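Local coordinates for protein 373aa long hypothetical citrate synthase (Sulfolobus tokodaii, PDB 1VGP) that belongs to the citrate synthase family, a group of mostly helical proteins, and forms a dimer of two identical chains, at residues M92-T97 / P125-N130; S100-E105 / G117-S122; L223-E228 / Q247-F252; N241-K246 / I297-P302. All coordinates share one frame; numbering follows the deposited sequence.

Contact 1: residues M92-T97 / P125-N130; sequences MDILRT and PTIVAN
In the helical citrate synthase fold, helices 91-105 and 113-135 fold back on each other as a helical hairpin, and deep inside it Leu-95 and Ile-94 meet Ile-127 and Val-128. Segments 92-97 and 125-130 run roughly antiparallel, with 138° between their directions and axes that approach to 10.0 Å. No hydrogen bond crosses between them; the contact is a buried meeting of branched apolar side chains. Leu-95 and Ile-127 carry most of it. The CB of Leu-95 leaves along the flank of the helix, but with CG anti to the backbone N (chi1 -161°) the CD1 methyl is carried toward the partner helix. There Leu-95 CD1 lies 3.6 Å from Ile-127 CG2, and on the next residue it reaches Val-128 CG2 at 4.1 Å. Ile-127 starts toward the partner helix, and its side chain crosses that of Leu-95 at about a right angle; both CG2 and CD1 of the isoleucine border the one leucine methyl. Ile-94 adds a lighter touch, Ile-94 CG2 to Ile-127 CG2 at 4.3 Å, while the rest of its side chain turns off to Phe-81 and Leu-82 of helix 76-84. Elsewhere on segment 92-97, Arg-96 NE and Thr-97 OG1 both hydrogen-bond Ser-100 OG of the second subunit, and Asp-93 pairs with Lys-211. Within the segment, Asp-93 O accepts two bonds from opposite faces of its plane: one from Thr-97 N, the other from Thr-97 OG1 at 2.7 Å.

Contact 2: residues S100-E105 / G117-S122; sequences SLLGIE and GIKLIS
Leu-102 meets Leu-120 and Lys-119 near the loop that joins helices 91-105 and 113-135, splitting its two methyls between an apolar and a charged neighbour. The apolar part is a single methyl pair: Leu-102 CD1 lies 4.1 Å from Leu-120 CD2. Leu-102 sets out toward the other helix, whereas Leu-120 leaves along the flank of its own and bends inward only at its end, and the two side chains meet at a slant. Tyr-200 of helix 199-210 touches both leucines, and Pro-75 also borders Leu-102.

The second kind of contact is between a methyl and an ammonium group. Leu-102 CD2 is 4.0 Å from Lys-119 NZ, and the two side chains run alongside each other, pointing opposite ways. Lys-119 begins with CG wedged between the backbone N and the carbonyl carbon (chi1 63°), and further bends at chi2 and chi3 carry the amine over to the leucine.

Hydrogen bonding between the segments is absent; the polar end of Lys-119 is served instead by Tyr-200, whose OH hydrogen-bonds NZ. On the remaining faces of segment 100-105, Leu-101 and Ile-104 pack on Thr-97 of the second subunit, so the same helix serves both the hairpin and the dimer interface.

Lys-119 is buried and Lys-123 NZ lies close; if both amines are protonated, the proximity would probably make the charge on Lys-119 more costly, while Tyr-200 OH gives the amine a hydrogen-bonding partner beside the Leu-102 methyl.

Contact 3: residues L223-E228 / Q247-F252; sequences LKMFKE and QRIMGF
Met-225 reaches from helix 221-228 to the loop residues Ile-249 and Met-250, and this thioether contact is the better packed part of the pairing. The methionine leaves its helix extended through chi1 and chi2, CG opposite the backbone N (chi1 180°), and then bends at chi3, which sets the sulfur and the terminal methyl against different parts of the loop. Met-225 SD lies 4.4 Å from Ile-249 CG2 and equally far from Met-250 CB. Its methyl turns to the backbone: Met-225 CE is 4.1 Å from Met-250 O. No hydrogen bond joins the segments. The loop bends here in a type II beta turn from Ile-249 to Phe-252, with Gly-251 at its third position taking a positive phi of 83°. The turn's own bond, Phe-252 N to Ile-249 O, is weak.

The solvent side is looser and polar. Lys-224 and Glu-228, one helical turn apart, form an exposed salt bridge along their own helix, Lys-224 NZ to Glu-228 OE1 at 2.7 Å, with the amine above the carboxylate plane; Glu-228 OE2 bonds Tyr-238 OH.

Several helices, probably of the small domain of the citrate synthase fold, enclose the inner side. Met-225 also touches Tyr-238 of helix 235-244 and Val-292 of helix 281-300, Ile-249 lies on Ile-239, and Phe-226 and Phe-252 both meet Phe-311 of helix 309-319.

Contact 4: residues N241-K246 / I297-P302; sequences NRLSNK and IKYLGP
A small apolar contact, partly buried and near the protein surface, joins the C-terminal ends of helices 235-244 and 281-300 through Leu-243, Tyr-299 and Leu-300. It lies about 28 Å from the centre of the chain, measured from the centre of the contact. Leu-243 makes every touch from its side: its side chain starts toward the other segment, and both of its methyls are used. Leu-243 CD2 rests 3.6 Å from Leu-300 CD1, and Leu-243 CD1 lies 3.9 Å from Leu-300 CD1, which thus sits against the fork of its partner. Leu-300 starts along the flank of its helix; chi1 of -85° sets CG opposite the carbonyl carbon, and chi2 of 43° brings CD1 round toward Leu-243. Tyr-299 contributes mainly the root of its side chain, with Leu-243 CD1 lying 4.0 Å from Tyr-299 CB and set obliquely to the ring.

No hydrogen bond links the two segments. Polar groups are served locally where helix 235-244 runs out: Ser-244 OG donates to Asn-241 O at 2.8 Å from above the carbonyl plane, and Asn-245 is the first residue to leave helical geometry. On the other segment, Gly-301 N bonds Ile-297 O, and Tyr-299 O accepts from Lys-303 NZ. Arg-248 and Ile-305 border Leu-300 as well. The contact ties together two helix ends of the mostly helical citrate synthase fold, probably within its small domain.

Contacts 1 and 2 are successive levels of one hairpin, helices 91-105 and 113-135: their centres are 11 Å apart, both segments of contact 2 fall between those of contact 1 in sequence, and Ile-127 CD1 meets Leu-102 CD1 at 4.2 Å. Both also touch the second subunit. Contacts 3 and 4 form another neighbourhood, with centres 12 Å apart and segments interleaved in sequence. The chain joins them directly at 246-247, where Gln-247 N probably hydrogen-bonds Arg-242 O at 2.9 Å, and Phe-252 packs against Ile-297. Contacts 2 and 4, on opposite sides of the chain's centre, have centres about 45 Å apart.

Contact 1: residues M92-T97 / P125-N130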
loop_
_atom_site.group_PDB
_atom_site.type_symbol
_atom_site.label_atom_id
_atom_site.label_comp_id
_atom_site.label_asym_id
_atom_site.label_seq_id
_atom_site.Cartn_x
_atom_site.Cartn_y
_atom_site.Cartn_z
ATOM N N MET A 92 14.492 0.674 -0.007
ATOM C CA MET A 92 13.048 0.920 -0.071
ATOM C C MET A 92 12.277 -0.041 0.816
ATOM O O MET A 92 11.366 0.366 1.534
ATOM C CB MET A 92 12.526 0.790 -1.503
ATOM C CG MET A 92 12.835 1.981 -2.390
ATOM S SD MET A 92 12.412 3.593 -1.685
ATOM C CE MET A 92 10.774 3.855 -2.414
ATOM N N ASP A 93 12.642 -1.317 0.762
ATOM C CA ASP A 93 11.988 -2.315 1.603
ATOM C C ASP A 93 12.295 -2.057 3.077
ATOM O O ASP A 93 11.458 -2.309 3.953
ATOM C CB ASP A 93 12.444 -3.720 1.214
ATOM C CG ASP A 93 12.093 -4.074 -0.219
ATOM O OD1 ASP A 93 11.206 -3.421 -0.810
ATOM O OD2 ASP A 93 12.717 -5.014 -0.755
ATOM N N ILE A 94 13.485 -1.544 3.356
ATOM C CA ILE A 94 13.795 -1.149 4.719
ATOM C C ILE A 94 12.827 -0.049 5.128
ATOM O O ILE A 94 12.200 -0.114 6.188
ATOM C CB ILE A 94 15.255 -0.631 4.850
ATOM C CG1 ILE A 94 16.233 -1.784 4.636
ATOM C CG2 ILE A 94 15.477 -0.027 6.230
ATOM C CD1 ILE A 94 15.961 -2.983 5.538
ATOM N N LEU A 95 12.704 0.953 4.264
ATOM C CA LEU A 95 11.883 2.115 4.549
ATOM C C LEU A 95 10.415 1.710 4.750
ATOM O O LEU A 95 9.740 2.177 5.676
ATOM C CB LEU A 95 12.011 3.119 3.401
ATOM C CG LEU A 95 11.593 4.563 3.696
ATOM C CD1 LEU A 95 12.347 5.083 4.916
ATOM C CD2 LEU A 95 11.884 5.431 2.480
ATOM N N ARG A 96 9.934 0.838 3.875
ATOM C CA ARG A 96 8.571 0.328 3.941
ATOM C C ARG A 96 8.300 -0.336 5.287
ATOM O O ARG A 96 7.317 -0.030 5.969
ATOM C CB ARG A 96 8.347 -0.689 2.822
ATOM C CG ARG A 96 6.917 -1.174 2.679
ATOM C CD ARG A 96 6.857 -2.289 1.655
ATOM N NE ARG A 96 7.682 -3.412 2.068
ATOM C CZ ARG A 96 8.208 -4.306 1.238
ATOM N NH1 ARG A 96 8.050 -4.177 -0.069
ATOM N NH2 ARG A 96 8.888 -5.340 1.719
ATOM N N THR A 97 9.181 -1.253 5.661
ATOM C CA THR A 97 9.022 -1.997 6.892
ATOM C C THR A 97 9.112 -1.072 8.114
ATOM O O THR A 97 8.301 -1.163 9.054
ATOM C CB THR A 97 10.097 -3.102 6.980
ATOM O OG1 THR A 97 10.129 -3.826 5.746
ATOM C CG2 THR A 97 9.787 -4.075 8.104
ATOM N N PRO A 125 14.468 10.585 7.050
ATOM C CA PRO A 125 15.922 10.733 6.909
ATOM C C PRO A 125 16.722 9.922 7.940
ATOM O O PRO A 125 17.778 9.371 7.617
ATOM C CB PRO A 125 16.142 12.247 7.021
ATOM C CG PRO A 125 14.899 12.776 7.677
ATOM C CD PRO A 125 13.793 11.886 7.215
ATOM N N THR A 126 16.197 9.831 9.164
ATOM C CA THR A 126 16.815 9.039 10.227
ATOM C C THR A 126 16.847 7.558 9.877
ATOM O O THR A 126 17.854 6.885 10.101
ATOM C CB THR A 126 16.065 9.196 11.572
ATOM O OG1 THR A 126 15.662 10.556 11.757
ATOM C CG2 THR A 126 16.952 8.803 12.720
ATOM N N ILE A 127 15.742 7.045 9.337
ATOM C CA ILE A 127 15.708 5.661 8.856
ATOM C C ILE A 127 16.749 5.478 7.754
ATOM O O ILE A 127 17.540 4.537 7.779
ATOM C CB ILE A 127 14.325 5.291 8.272
ATOM C CG1 ILE A 127 13.249 5.390 9.359
ATOM C CG2 ILE A 127 14.365 3.892 7.680
ATOM C CD1 ILE A 127 11.837 5.177 8.843
ATOM N N VAL A 128 16.747 6.390 6.789
ATOM C CA VAL A 128 17.596 6.237 5.624
ATOM C C VAL A 128 19.076 6.311 6.015
ATOM O O VAL A 128 19.853 5.406 5.705
ATOM C CB VAL A 128 17.260 7.310 4.556
ATOM C CG1 VAL A 128 18.162 7.157 3.337
ATOM C CG2 VAL A 128 15.805 7.171 4.137
ATOM N N ALA A 129 19.465 7.375 6.710
ATOM C CA ALA A 129 20.871 7.548 7.075
ATOM C C ALA A 129 21.370 6.402 7.966
ATOM O O ALA A 129 22.474 5.884 7.765
ATOM C CB ALA A 129 21.073 8.892 7.783
ATOM N N ASN A 130 20.551 6.006 8.942
ATOM C CA ASN A 130 20.919 4.952 9.882
ATOM C C ASN A 130 21.185 3.641 9.162
ATOM O O ASN A 130 22.119 2.913 9.496
ATOM C CB ASN A 130 19.809 4.743 10.910
ATOM C CG ASN A 130 19.900 5.715 12.073
ATOM O OD1 ASN A 130 19.165 5.594 13.058
ATOM N ND2 ASN A 130 20.806 6.688 11.965
#

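Contact 2: residues S100-E105 / G117-S122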
loop_
_atom_site.group_PDB
_atom_site.type_symbol
_atom_site.label_atom_id
_atom_site.label_comp_id
_atom_site.label_asym_id
_atom_site.label_seq_id
_atom_site.Cartn_x
_atom_site.Cartn_y
_atom_site.Cartn_z
ATOM N N SER A 100 6.086 0.874 8.631
ATOM C CA SER A 100 5.075 -0.049 9.124
ATOM C C SER A 100 5.251 -0.267 10.626
ATOM O O SER A 100 4.281 -0.248 11.382
ATOM C CB SER A 100 5.187 -1.386 8.393
ATOM O OG SER A 100 4.147 -2.261 8.779
ATOM N N LEU A 101 6.498 -0.475 11.047
ATOM C CA LEU A 101 6.811 -0.656 12.461
ATOM C C LEU A 101 6.488 0.609 13.243
ATOM O O LEU A 101 5.944 0.553 14.348
ATOM C CB LEU A 101 8.291 -1.015 12.635
ATOM C CG LEU A 101 8.707 -2.389 12.112
ATOM C CD1 LEU A 101 10.189 -2.404 11.786
ATOM C CD2 LEU A 101 8.374 -3.440 13.151
ATOM N N LEU A 102 6.811 1.758 12.665
ATOM C CA LEU A 102 6.497 3.022 13.310
ATOM C C LEU A 102 5.013 3.087 13.648
ATOM O O LEU A 102 4.634 3.591 14.707
ATOM C CB LEU A 102 6.894 4.186 12.404
ATOM C CG LEU A 102 8.363 4.610 12.523
ATOM C CD1 LEU A 102 8.682 5.719 11.527
ATOM C CD2 LEU A 102 8.629 5.087 13.943
ATOM N N GLY A 103 4.180 2.565 12.752
ATOM C CA GLY A 103 2.750 2.522 13.005
ATOM C C GLY A 103 2.395 1.735 14.252
ATOM O O GLY A 103 1.610 2.185 15.088
ATOM N N ILE A 104 2.981 0.552 14.384
ATOM C CA ILE A 104 2.787 -0.269 15.570
ATOM C C ILE A 104 3.206 0.445 16.853
ATOM O O ILE A 104 2.491 0.402 17.857
ATOM C CB ILE A 104 3.560 -1.589 15.458
ATOM C CG1 ILE A 104 2.971 -2.426 14.314
ATOM C CG2 ILE A 104 3.485 -2.338 16.777
ATOM C CD1 ILE A 104 3.681 -3.734 14.056
ATOM N N GLU A 105 4.357 1.107 16.823
ATOM C CA GLU A 105 4.879 1.752 18.024
ATOM C C GLU A 105 4.124 3.021 18.395
ATOM O O GLU A 105 4.282 3.536 19.500
ATOM C CB GLU A 105 6.366 2.061 17.851
ATOM C CG GLU A 105 7.242 0.819 17.853
ATOM C CD GLU A 105 7.005 -0.057 19.074
ATOM O OE1 GLU A 105 7.058 -1.300 18.945
ATOM O OE2 GLU A 105 6.762 0.499 20.167
ATOM N N GLY A 117 1.627 13.416 10.642
ATOM C CA GLY A 117 2.417 13.610 9.434
ATOM C C GLY A 117 3.803 14.205 9.652
ATOM O O GLY A 117 4.777 13.686 9.105
ATOM N N ILE A 118 3.895 15.287 10.427
ATOM C CA ILE A 118 5.183 15.905 10.725
ATOM C C ILE A 118 6.178 14.863 11.211
ATOM O O ILE A 118 7.281 14.730 10.673
ATOM C CB ILE A 118 5.089 16.953 11.842
ATOM C CG1 ILE A 118 3.925 17.917 11.588
ATOM C CG2 ILE A 118 6.410 17.685 11.959
ATOM C CD1 ILE A 118 4.028 18.685 10.316
ATOM N N LYS A 119 5.783 14.124 12.244
ATOM C CA LYS A 119 6.689 13.190 12.904
ATOM C C LYS A 119 7.172 12.104 11.937
ATOM O O LYS A 119 8.362 11.783 11.894
ATOM C CB LYS A 119 6.001 12.570 14.132
ATOM C CG LYS A 119 4.762 11.725 13.826
ATOM C CD LYS A 119 4.832 10.330 14.472
ATOM C CE LYS A 119 5.896 9.437 13.805
ATOM N NZ LYS A 119 6.067 8.103 14.479
ATOM N N LEU A 120 6.255 11.550 11.155
ATOM C CA LEU A 120 6.629 10.598 10.117
ATOM C C LEU A 120 7.682 11.186 9.183
ATOM O O LEU A 120 8.714 10.561 8.925
ATOM C CB LEU A 120 5.400 10.200 9.295
ATOM C CG LEU A 120 5.104 8.708 9.188
ATOM C CD1 LEU A 120 4.083 8.490 8.080
ATOM C CD2 LEU A 120 6.383 7.920 8.918
ATOM N N ILE A 121 7.403 12.391 8.683
ATOM C CA ILE A 121 8.253 13.059 7.701
ATOM C C ILE A 121 9.668 13.233 8.259
ATOM O O ILE A 121 10.663 13.049 7.558
ATOM C CB ILE A 121 7.660 14.453 7.342
ATOM C CG1 ILE A 121 6.351 14.268 6.579
ATOM C CG2 ILE A 121 8.647 15.257 6.518
ATOM C CD1 ILE A 121 5.554 15.525 6.411
ATOM N N SER A 122 9.735 13.579 9.535
ATOM C CA SER A 122 10.994 13.870 10.186
ATOM C C SER A 122 11.860 12.630 10.418
ATOM O O SER A 122 13.084 12.737 10.552
ATOM C CB SER A 122 10.735 14.562 11.514
ATOM O OG SER A 122 11.211 13.760 12.573
#

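Contact 3: residues L223-E228 / Q247-F252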
loop_
_atom_site.group_PDB
_atom_site.type_symbol
_atom_site.label_atom_id
_atom_site.label_comp_id
_atom_site.label_asym_id
_atom_site.label_seq_id
_atom_site.Cartn_x
_atom_site.Cartn_y
_atom_site.Cartn_z
ATOM N N LEU A 223 23.263 8.110 -14.040
ATOM C CA LEU A 223 24.591 7.994 -13.441
ATOM C C LEU A 223 25.349 6.832 -14.071
ATOM O O LEU A 223 26.543 6.937 -14.359
ATOM C CB LEU A 223 24.478 7.756 -11.933
ATOM C CG LEU A 223 25.502 8.416 -11.000
ATOM C CD1 LEU A 223 25.751 7.482 -9.826
ATOM C CD2 LEU A 223 26.797 8.716 -11.723
ATOM N N LYS A 224 24.635 5.727 -14.280
ATOM C CA LYS A 224 25.196 4.524 -14.885
ATOM C C LYS A 224 25.675 4.831 -16.298
ATOM O O LYS A 224 26.771 4.431 -16.699
ATOM C CB LYS A 224 24.141 3.410 -14.925
ATOM C CG LYS A 224 24.615 2.131 -15.602
ATOM C CD LYS A 224 23.449 1.248 -16.068
ATOM C CE LYS A 224 23.791 0.472 -17.360
ATOM N NZ LYS A 224 23.584 1.281 -18.615
ATOM N N MET A 225 24.847 5.555 -17.045
ATOM C CA MET A 225 25.203 5.959 -18.396
ATOM C C MET A 225 26.464 6.823 -18.425
ATOM O O MET A 225 27.378 6.565 -19.210
ATOM C CB MET A 225 24.042 6.711 -19.035
ATOM C CG MET A 225 24.322 7.172 -20.454
ATOM S SD MET A 225 23.032 8.266 -21.055
ATOM C CE MET A 225 23.473 9.769 -20.254
ATOM N N PHE A 226 26.519 7.847 -17.577
ATOM C CA PHE A 226 27.718 8.678 -17.502
ATOM C C PHE A 226 28.935 7.807 -17.197
ATOM O O PHE A 226 30.029 8.059 -17.688
ATOM C CB PHE A 226 27.587 9.746 -16.410
ATOM C CG PHE A 226 26.408 10.658 -16.579
ATOM C CD1 PHE A 226 25.961 11.018 -17.845
ATOM C CD2 PHE A 226 25.743 11.162 -15.461
ATOM C CE1 PHE A 226 24.867 11.866 -17.995
ATOM C CE2 PHE A 226 24.651 12.007 -15.600
ATOM C CZ PHE A 226 24.211 12.360 -16.872
ATOM N N LYS A 227 28.736 6.790 -16.368
ATOM C CA LYS A 227 29.833 5.930 -15.970
ATOM C C LYS A 227 30.364 5.129 -17.154
ATOM O O LYS A 227 31.573 5.094 -17.386
ATOM C CB LYS A 227 29.390 4.986 -14.841
ATOM C CG LYS A 227 29.567 5.580 -13.432
ATOM C CD LYS A 227 28.738 4.836 -12.382
ATOM C CE LYS A 227 29.050 5.318 -10.969
ATOM N NZ LYS A 227 30.516 5.474 -10.748
ATOM N N GLU A 228 29.473 4.502 -17.920
ATOM C CA GLU A 228 29.938 3.640 -18.996
ATOM C C GLU A 228 30.452 4.393 -20.220
ATOM O O GLU A 228 31.350 3.912 -20.908
ATOM C CB GLU A 228 28.863 2.620 -19.386
ATOM C CG GLU A 228 27.540 3.165 -19.853
ATOM C CD GLU A 228 26.502 2.062 -20.009
ATOM O OE1 GLU A 228 26.249 1.333 -19.019
ATOM O OE2 GLU A 228 25.938 1.916 -21.118
ATOM N N GLN A 247 17.116 3.471 -28.791
ATOM C CA GLN A 247 17.185 3.263 -27.356
ATOM C C GLN A 247 17.074 4.589 -26.598
ATOM O O GLN A 247 17.607 5.611 -27.038
ATOM C CB GLN A 247 18.504 2.573 -26.989
ATOM C CG GLN A 247 18.765 1.291 -27.754
ATOM C CD GLN A 247 20.117 0.675 -27.440
ATOM O OE1 GLN A 247 21.172 1.179 -27.853
ATOM N NE2 GLN A 247 20.093 -0.423 -26.695
ATOM N N ARG A 248 16.384 4.571 -25.458
ATOM C CA ARG A 248 16.168 5.782 -24.658
ATOM C C ARG A 248 17.481 6.446 -24.212
ATOM O O ARG A 248 18.513 5.793 -24.084
ATOM C CB ARG A 248 15.313 5.434 -23.434
ATOM C CG ARG A 248 14.637 6.632 -22.769
ATOM C CD ARG A 248 13.512 7.224 -23.637
ATOM N NE ARG A 248 14.008 7.850 -24.869
ATOM C CZ ARG A 248 14.252 9.151 -25.018
ATOM N NH1 ARG A 248 13.995 9.998 -24.029
ATOM N NH2 ARG A 248 14.760 9.600 -26.162
ATOM N N ILE A 249 17.437 7.755 -23.987
ATOM C CA ILE A 249 18.547 8.452 -23.350
ATOM C C ILE A 249 18.170 8.779 -21.917
ATOM O O ILE A 249 17.299 9.608 -21.683
ATOM C CB ILE A 249 18.882 9.773 -24.070
ATOM C CG1 ILE A 249 19.269 9.492 -25.529
ATOM C CG2 ILE A 249 20.017 10.488 -23.346
ATOM C CD1 ILE A 249 20.529 8.643 -25.703
ATOM N N MET A 250 18.823 8.116 -20.967
ATOM C CA MET A 250 18.492 8.253 -19.552
ATOM C C MET A 250 18.537 9.703 -19.111
ATOM O O MET A 250 19.465 10.439 -19.452
ATOM C CB MET A 250 19.463 7.432 -18.704
ATOM C CG MET A 250 19.695 6.027 -19.230
ATOM S SD MET A 250 18.152 5.105 -19.392
ATOM C CE MET A 250 18.773 3.430 -19.203
ATOM N N GLY A 251 17.524 10.108 -18.351
ATOM C CA GLY A 251 17.453 11.474 -17.865
ATOM C C GLY A 251 16.874 12.436 -18.883
ATOM O O GLY A 251 16.945 13.655 -18.712
ATOM N N PHE A 252 16.302 11.896 -19.952
ATOM C CA PHE A 252 15.633 12.732 -20.936
ATOM C C PHE A 252 14.172 12.354 -21.054
ATOM O O PHE A 252 13.768 11.274 -20.635
ATOM C CB PHE A 252 16.303 12.593 -22.292
ATOM C CG PHE A 252 17.388 13.599 -22.536
ATOM C CD1 PHE A 252 17.188 14.654 -23.422
ATOM C CD2 PHE A 252 18.621 13.478 -21.901
ATOM C CE1 PHE A 252 18.208 15.577 -23.669
ATOM C CE2 PHE A 252 19.653 14.399 -22.142
ATOM C CZ PHE A 252 19.450 15.449 -23.025
#

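Contact 4: residues N241-K246 / I297-P302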
loop_
_atom_site.group_PDB
_atom_site.type_symbol
_atom_site.label_atom_id
_atom_site.label_comp_id
_atom_site.label_asym_id
_atom_site.label_seq_id
_atom_site.Cartn_x
_atom_site.Cartn_y
_atom_site.Cartn_z
ATOM N N ASN A 241 24.944 6.161 -31.191
ATOM C CA ASN A 241 24.713 4.737 -31.335
ATOM C C ASN A 241 23.386 4.348 -30.701
ATOM O O ASN A 241 22.638 3.529 -31.236
ATOM C CB ASN A 241 25.834 3.939 -30.690
ATOM C CG ASN A 241 25.682 2.451 -30.942
ATOM O OD1 ASN A 241 25.390 1.680 -30.028
ATOM N ND2 ASN A 241 25.854 2.044 -32.203
ATOM N N ARG A 242 23.098 4.941 -29.554
ATOM C CA ARG A 242 21.895 4.616 -28.820
ATOM C C ARG A 242 20.669 5.019 -29.646
ATOM O O ARG A 242 19.699 4.267 -29.754
ATOM C CB ARG A 242 21.921 5.362 -27.488
ATOM C CG ARG A 242 21.161 4.707 -26.366
ATOM C CD ARG A 242 22.021 4.548 -25.129
ATOM N NE ARG A 242 21.756 3.247 -24.541
ATOM C CZ ARG A 242 20.642 2.953 -23.889
ATOM N NH1 ARG A 242 20.249 1.691 -23.754
ATOM N NH2 ARG A 242 19.931 3.924 -23.350
ATOM N N LEU A 243 20.729 6.202 -30.247
ATOM C CA LEU A 243 19.582 6.761 -30.956
ATOM C C LEU A 243 19.286 5.999 -32.239
ATOM O O LEU A 243 18.130 5.869 -32.649
ATOM C CB LEU A 243 19.827 8.236 -31.295
ATOM C CG LEU A 243 19.926 9.179 -30.096
ATOM C CD1 LEU A 243 20.387 10.543 -30.558
ATOM C CD2 LEU A 243 18.580 9.262 -29.398
ATOM N N SER A 244 20.338 5.495 -32.870
ATOM C CA SER A 244 20.210 4.873 -34.180
ATOM C C SER A 244 19.450 3.560 -34.110
ATOM O O SER A 244 18.776 3.179 -35.062
ATOM C CB SER A 244 21.588 4.623 -34.778
ATOM O OG SER A 244 22.305 3.689 -33.996
ATOM N N ASN A 245 19.561 2.847 -32.996
ATOM C CA ASN A 245 18.721 1.670 -32.812
ATOM C C ASN A 245 17.819 1.833 -31.627
ATOM O O ASN A 245 18.068 1.307 -30.541
ATOM C CB ASN A 245 19.575 0.394 -32.696
ATOM C CG ASN A 245 20.833 0.612 -31.921
ATOM O OD1 ASN A 245 20.837 1.329 -30.926
ATOM N ND2 ASN A 245 21.915 -0.003 -32.365
ATOM N N LYS A 246 16.707 2.505 -31.874
ATOM C CA LYS A 246 16.088 3.478 -31.002
ATOM C C LYS A 246 16.050 3.143 -29.519
ATOM O O LYS A 246 15.055 2.608 -29.017
ATOM C CB LYS A 246 14.684 3.737 -31.528
ATOM C CG LYS A 246 14.276 2.758 -32.636
ATOM C CD LYS A 246 13.302 3.367 -33.643
ATOM C CE LYS A 246 13.201 2.510 -34.903
ATOM N NZ LYS A 246 11.880 2.656 -35.580
ATOM N N ILE A 297 20.023 17.442 -26.309
ATOM C CA ILE A 297 19.111 18.528 -26.666
ATOM C C ILE A 297 19.080 18.766 -28.186
ATOM O O ILE A 297 18.017 18.984 -28.769
ATOM C CB ILE A 297 19.497 19.841 -25.938
ATOM C CG1 ILE A 297 19.246 19.689 -24.433
ATOM C CG2 ILE A 297 18.690 20.998 -26.482
ATOM C CD1 ILE A 297 19.722 20.872 -23.615
ATOM N N LYS A 298 20.252 18.705 -28.815
ATOM C CA LYS A 298 20.361 18.905 -30.253
ATOM C C LYS A 298 19.452 17.946 -31.010
ATOM O O LYS A 298 18.579 18.377 -31.761
ATOM C CB LYS A 298 21.809 18.715 -30.700
ATOM C CG LYS A 298 22.069 18.980 -32.179
ATOM C CD LYS A 298 23.425 18.405 -32.586
ATOM C CE LYS A 298 23.707 18.578 -34.068
ATOM N NZ LYS A 298 24.876 19.469 -34.296
ATOM N N TYR A 299 19.644 16.645 -30.808
ATOM C CA TYR A 299 18.890 15.642 -31.562
ATOM C C TYR A 299 17.461 15.418 -31.084
ATOM O O TYR A 299 16.565 15.163 -31.890
ATOM C CB TYR A 299 19.635 14.304 -31.556
ATOM C CG TYR A 299 20.706 14.225 -32.617
ATOM C CD1 TYR A 299 20.461 13.588 -33.830
ATOM C CD2 TYR A 299 21.950 14.816 -32.420
ATOM C CE1 TYR A 299 21.437 13.547 -34.821
ATOM C CE2 TYR A 299 22.927 14.781 -33.398
ATOM C CZ TYR A 299 22.667 14.144 -34.593
ATOM O OH TYR A 299 23.641 14.092 -35.562
ATOM N N LEU A 300 17.238 15.518 -29.779
ATOM C CA LEU A 300 15.948 15.155 -29.201
ATOM C C LEU A 300 15.075 16.363 -28.920
ATOM O O LEU A 300 13.846 16.258 -28.871
ATOM C CB LEU A 300 16.168 14.370 -27.910
ATOM C CG LEU A 300 16.405 12.867 -28.067
ATOM C CD1 LEU A 300 17.356 12.606 -29.222
ATOM C CD2 LEU A 300 16.974 12.324 -26.765
ATOM N N GLY A 301 15.710 17.517 -28.725
ATOM C CA GLY A 301 14.975 18.708 -28.308
ATOM C C GLY A 301 13.838 19.064 -29.251
ATOM O O GLY A 301 12.738 19.353 -28.802
ATOM N N PRO A 302 14.084 19.066 -30.571
ATOM C CA PRO A 302 13.036 19.322 -31.560
ATOM C C PRO A 302 11.834 18.379 -31.515
ATOM O O PRO A 302 10.783 18.700 -32.069
ATOM C CB PRO A 302 13.776 19.248 -32.897
ATOM C CG PRO A 302 15.087 18.621 -32.594
ATOM C CD PRO A 302 15.411 19.021 -31.204
#